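RNA-directed RNA polymerase (Infectious pancreatic necrosis virus, PDB 3ZED) catalyses the template-directed synthesis of RNA from ribonucleoside triphosphates, acting as the viral polymerase, and is probably found both free and covalently attached to the genomic RNA. Local coordinates at residues 173-178 against 404-409; 387-391 against 400-404. One frame throughout, in Å; residues are numbered along the deposited sequence.

Contact 1. Residues 173-178 against 404-409; sequences AMKGVA and EKGEAN. With K (potassium ion), chain K.
A potassium ion is gripped from both segments, by the backbone O of Val177 at 2.7 Å and by the amide OD1 of Asn409 at 2.8 Å. Asn182 O, Asn184 OD1, Gly512 O and Asn514 OD1 complete the protein ligands. The other end of the Asn409 amide fixes its rotation: ND2 donates to Glu404 O (3.0 Å) and to Gly406 O (3.1 Å), both acceptors lying near the amide plane, and OD1 is thereby turned to the metal. Gly406 O also accepts from Asn409 N, on the same face of its plane as ND2. No hydrogen bond runs directly between the segments; the ion is their polar bridge. It ties the end of helix 164-179 to the turn that leads from strand 397-403 of the polymerase palm towards helix 412-426, the turn closing with a short 3-10 segment at 407-409. Away from the ion, Ala408 CB packs between Met174 CE (3.8 Å) and Val177 CG1 (3.7 Å). With CG1 anti to the backbone N (chi1 166°), Val177 straddles the turn: CG1 comes against the Asn409 amide, 3.4 Å from OD1, while CG2 rests on Lys405 CD at 3.8 Å. Met174, bent at its thioether, lays SD on Lys405 CB, and the lysine chain runs on to Ala173 CB. Glu404 OE1 pairs with Arg181 in a salt bridge, and Glu404 OE2 makes a long one to Lys405 NZ.

Contact 2. Residues 387-391 against 400-404; sequences ADNIY and SIDLE
The Asn389 amide and the Asp402 carboxylate stand side by side on one face of the sheet, their planes 61° apart. Asn389 ND2 donates to Asp402 OD1 at 2.9 Å, lying above the carboxylate plane (58° out of it), whereas Asp402 OD1 lies in the plane of the Asn389 amide. On the same face the Tyr391 ring has Ser400 OG 3.5 Å from its CE1, an oblique contact without a hydrogen bond; the ring also meets Trp398, and its OH is hydrogen-bonded to Leu561 N and Asp559 O. Ala387, Asp388 and Asn389 spell the ADN sequence that birnaviral polymerases carry as motif C, here ahead in the chain of the strand bearing Asp402, consistent with the permuted motif order of the family. Ile390 and Ile401, whose side chains point to the other face, form a hydrogen-bonded antiparallel pair: Ile390 N gives to Ile401 O at 2.7 Å and Ile401 N to Ile390 O at 2.8 Å. Beyond it, Leu403 N reaches Asp388 O (3.0 Å). With CG of Asp388 between its backbone N and carbonyl carbon (chi1 54°), OD2 accepts a hydrogen bond from a water that also donates to Leu403 O, while CB packs on the Leu403 side chain. The hairpin supplies the two inner strands of a four-stranded antiparallel sheet, between 382-386 and 515-521; Ile390 and Leu403 lean on helix 476-493, and Ile401 touches Phe515 and Ile517.

Contact 2 is the more buried of the two and local, joining neighbouring strands of one hairpin, whereas contact 1 is only partly buried and brings together chain 226 residues apart. They meet in sequence at Glu404: strand 397-403, paired in contact 2, runs straight into the turn that contact 1 docks on helix 164-179, and the hairpin is nested inside the long loop contact 1 closes. Chemistry follows place. Backbone hydrogen bonds and one amide-to-carboxylate bond hold strand to strand, while helix and turn share a potassium ion and apolar packing. Helix 476-493 borders both, and their centres lie about 14 Å apart.

Contact 1. Residues 173-178 against 404-409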
loop_
_atom_site.group_PDB
_atom_site.type_symbol
_atom_site.label_atom_id
_atom_site.label_comp_id
_atom_site.label_asym_id
_atom_site.label_seq_id
_atom_site.Cartn_x
_atom_site.Cartn_y
_atom_site.Cartn_z
ATOM N N ALA B 173 -3.447 -13.403 15.367
ATOM C CA ALA B 173 -2.032 -13.198 15.035
ATOM C C ALA B 173 -1.687 -11.675 15.008
ATOM O O ALA B 173 -0.656 -11.279 15.567
ATOM C CB ALA B 173 -1.708 -13.843 13.701
ATOM N N MET B 174 -2.586 -10.830 14.435
ATOM C CA MET B 174 -2.418 -9.359 14.391
ATOM C C MET B 174 -2.401 -8.794 15.808
ATOM O O MET B 174 -1.503 -8.014 16.125
ATOM C CB MET B 174 -3.503 -8.666 13.541
ATOM C CG MET B 174 -3.524 -9.132 12.096
ATOM S SD MET B 174 -1.953 -8.898 11.141
ATOM C CE MET B 174 -2.199 -7.241 10.511
ATOM N N LYS B 175 -3.368 -9.213 16.670
ATOM C CA LYS B 175 -3.434 -8.798 18.072
ATOM C C LYS B 175 -2.147 -9.220 18.804
ATOM O O LYS B 175 -1.633 -8.450 19.609
ATOM C CB LYS B 175 -4.689 -9.380 18.755
ATOM C CG LYS B 175 -4.770 -9.073 20.250
ATOM C CD LYS B 175 -6.035 -9.618 20.886
ATOM C CE LYS B 175 -6.084 -9.358 22.379
ATOM N NZ LYS B 175 -5.353 -10.402 23.136
ATOM N N GLY B 176 -1.649 -10.422 18.510
ATOM C CA GLY B 176 -0.413 -10.961 19.071
ATOM C C GLY B 176 0.803 -10.103 18.770
ATOM O O GLY B 176 1.615 -9.853 19.666
ATOM N N VAL B 177 0.917 -9.606 17.519
ATOM C CA VAL B 177 2.008 -8.690 17.101
ATOM C C VAL B 177 1.851 -7.324 17.836
ATOM O O VAL B 177 2.827 -6.790 18.373
ATOM C CB VAL B 177 2.095 -8.524 15.543
ATOM C CG1 VAL B 177 2.971 -7.336 15.146
ATOM C CG2 VAL B 177 2.598 -9.800 14.877
ATOM N N ALA B 178 0.618 -6.804 17.911
ATOM C CA ALA B 178 0.326 -5.524 18.551
ATOM C C ALA B 178 0.489 -5.529 20.070
ATOM O O ALA B 178 0.908 -4.504 20.618
ATOM C CB ALA B 178 -1.094 -5.077 18.214
ATOM N N GLU B 404 7.223 -7.822 10.862
ATOM C CA GLU B 404 6.372 -8.978 11.044
ATOM C C GLU B 404 4.939 -8.491 11.066
ATOM O O GLU B 404 4.575 -7.750 11.971
ATOM C CB GLU B 404 6.753 -9.753 12.317
ATOM C CG GLU B 404 5.799 -10.895 12.625
ATOM C CD GLU B 404 6.038 -11.671 13.906
ATOM O OE1 GLU B 404 6.588 -11.098 14.874
ATOM O OE2 GLU B 404 5.632 -12.854 13.950
ATOM N N LYS B 405 4.147 -8.884 10.043
ATOM C CA LYS B 405 2.732 -8.517 9.884
ATOM C C LYS B 405 2.625 -7.022 10.087
ATOM O O LYS B 405 1.885 -6.582 10.965
ATOM C CB LYS B 405 1.844 -9.307 10.886
ATOM C CG LYS B 405 1.825 -10.802 10.607
ATOM C CD LYS B 405 1.253 -11.603 11.759
ATOM C CE LYS B 405 1.392 -13.081 11.500
ATOM N NZ LYS B 405 2.695 -13.618 11.985
ATOM N N GLY B 406 3.473 -6.287 9.350
ATOM C CA GLY B 406 3.702 -4.842 9.418
ATOM C C GLY B 406 2.668 -3.960 10.090
ATOM O O GLY B 406 2.937 -3.367 11.138
ATOM N N GLU B 407 1.490 -3.848 9.449
ATOM C CA GLU B 407 0.315 -3.049 9.824
ATOM C C GLU B 407 -0.072 -3.161 11.319
ATOM O O GLU B 407 -0.477 -2.164 11.915
ATOM C CB GLU B 407 -0.894 -3.462 8.960
ATOM C CG GLU B 407 -0.816 -3.000 7.507
ATOM C CD GLU B 407 -0.161 -3.944 6.509
ATOM O OE1 GLU B 407 0.776 -4.678 6.895
ATOM O OE2 GLU B 407 -0.580 -3.943 5.329
ATOM N N ALA B 408 0.080 -4.360 11.920
ATOM C CA ALA B 408 -0.269 -4.641 13.328
ATOM C C ALA B 408 0.627 -3.887 14.319
ATOM O O ALA B 408 0.228 -3.714 15.476
ATOM C CB ALA B 408 -0.193 -6.148 13.599
ATOM N N ASN B 409 1.828 -3.442 13.885
ATOM C CA ASN B 409 2.800 -2.695 14.719
ATOM C C ASN B 409 2.479 -1.186 14.782
ATOM O O ASN B 409 3.083 -0.446 15.565
ATOM C CB ASN B 409 4.216 -2.871 14.172
ATOM C CG ASN B 409 4.724 -4.287 14.227
ATOM O OD1 ASN B 409 5.201 -4.773 15.252
ATOM N ND2 ASN B 409 4.679 -4.969 13.113
HETATM K K K K . 4.751 -4.907 17.986
#

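Contact 2. Residues 387-391 against 400-404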
loop_
_atom_site.group_PDB
_atom_site.type_symbol
_atom_site.label_atom_id
_atom_site.label_comp_id
_atom_site.label_asym_id
_atom_site.label_seq_id
_atom_site.Cartn_x
_atom_site.Cartn_y
_atom_site.Cartn_z
ATOM N N ALA B 387 8.199 0.715 2.430
ATOM C CA ALA B 387 7.097 0.365 3.348
ATOM C C ALA B 387 7.623 -0.600 4.448
ATOM O O ALA B 387 8.610 -0.258 5.100
ATOM C CB ALA B 387 5.915 -0.244 2.568
ATOM N N ASP B 388 7.048 -1.816 4.595
ATOM C CA ASP B 388 7.474 -2.818 5.592
ATOM C C ASP B 388 8.707 -3.651 5.149
ATOM O O ASP B 388 9.068 -4.585 5.854
ATOM C CB ASP B 388 6.309 -3.766 5.960
ATOM C CG ASP B 388 5.640 -4.446 4.768
ATOM O OD1 ASP B 388 5.587 -3.825 3.668
ATOM O OD2 ASP B 388 5.103 -5.561 4.949
ATOM N N ASN B 389 9.387 -3.285 4.033
ATOM C CA ASN B 389 10.580 -4.003 3.576
ATOM C C ASN B 389 11.858 -3.199 3.815
ATOM O O ASN B 389 11.977 -2.051 3.364
ATOM C CB ASN B 389 10.497 -4.354 2.070
ATOM C CG ASN B 389 9.238 -5.067 1.621
ATOM O OD1 ASN B 389 8.452 -4.538 0.850
ATOM N ND2 ASN B 389 9.003 -6.276 2.096
ATOM N N ILE B 390 12.835 -3.825 4.471
ATOM C CA ILE B 390 14.158 -3.232 4.701
ATOM C C ILE B 390 15.185 -4.122 4.016
ATOM O O ILE B 390 15.101 -5.348 4.110
ATOM C CB ILE B 390 14.494 -3.039 6.207
ATOM C CG1 ILE B 390 13.482 -2.117 6.897
ATOM C CG2 ILE B 390 15.946 -2.569 6.442
ATOM C CD1 ILE B 390 13.386 -2.332 8.462
ATOM N N TYR B 391 16.149 -3.500 3.327
ATOM C CA TYR B 391 17.263 -4.204 2.703
ATOM C C TYR B 391 18.529 -3.628 3.261
ATOM O O TYR B 391 18.690 -2.409 3.248
ATOM C CB TYR B 391 17.220 -4.089 1.169
ATOM C CG TYR B 391 15.943 -4.664 0.600
ATOM C CD1 TYR B 391 15.798 -6.041 0.407
ATOM C CD2 TYR B 391 14.845 -3.846 0.332
ATOM C CE1 TYR B 391 14.609 -6.578 -0.079
ATOM C CE2 TYR B 391 13.656 -4.375 -0.171
ATOM C CZ TYR B 391 13.541 -5.742 -0.364
ATOM O OH TYR B 391 12.370 -6.258 -0.843
ATOM N N SER B 400 17.459 -9.243 3.686
ATOM C CA SER B 400 16.095 -8.819 3.458
ATOM C C SER B 400 15.377 -8.949 4.786
ATOM O O SER B 400 15.307 -10.054 5.334
ATOM C CB SER B 400 15.441 -9.660 2.371
ATOM O OG SER B 400 14.106 -9.238 2.166
ATOM N N ILE B 401 14.954 -7.809 5.355
ATOM C CA ILE B 401 14.274 -7.755 6.644
ATOM C C ILE B 401 12.862 -7.235 6.415
ATOM O O ILE B 401 12.684 -6.177 5.808
ATOM C CB ILE B 401 15.066 -6.891 7.693
ATOM C CG1 ILE B 401 16.484 -7.439 7.927
ATOM C CG2 ILE B 401 14.307 -6.743 9.029
ATOM C CD1 ILE B 401 17.520 -6.506 7.548
ATOM N N ASP B 402 11.861 -7.980 6.893
ATOM C CA ASP B 402 10.474 -7.548 6.775
ATOM C C ASP B 402 9.886 -7.348 8.123
ATOM O O ASP B 402 10.109 -8.180 9.011
ATOM C CB ASP B 402 9.617 -8.573 6.019
ATOM C CG ASP B 402 9.880 -8.672 4.529
ATOM O OD1 ASP B 402 10.597 -7.801 3.989
ATOM O OD2 ASP B 402 9.366 -9.616 3.904
ATOM N N LEU B 403 9.061 -6.317 8.269
ATOM C CA LEU B 403 8.319 -6.136 9.509
ATOM C C LEU B 403 7.392 -7.321 9.642
ATOM O O LEU B 403 6.912 -7.842 8.627
ATOM C CB LEU B 403 7.533 -4.812 9.534
ATOM C CG LEU B 403 8.319 -3.511 9.282
ATOM C CD1 LEU B 403 7.417 -2.308 9.457
ATOM C CD2 LEU B 403 9.588 -3.421 10.149
ATOM N N GLU B 404 7.223 -7.822 10.862
ATOM C CA GLU B 404 6.372 -8.978 11.044
ATOM C C GLU B 404 4.939 -8.491 11.066
ATOM O O GLU B 404 4.575 -7.750 11.971
ATOM C CB GLU B 404 6.753 -9.753 12.317
ATOM C CG GLU B 404 5.799 -10.895 12.625
ATOM C CD GLU B 404 6.038 -11.671 13.906
ATOM O OE1 GLU B 404 6.588 -11.098 14.874
ATOM O OE2 GLU B 404 5.632 -12.854 13.950
HETATM O O HOH W 1 4.985 -7.123 7.048
#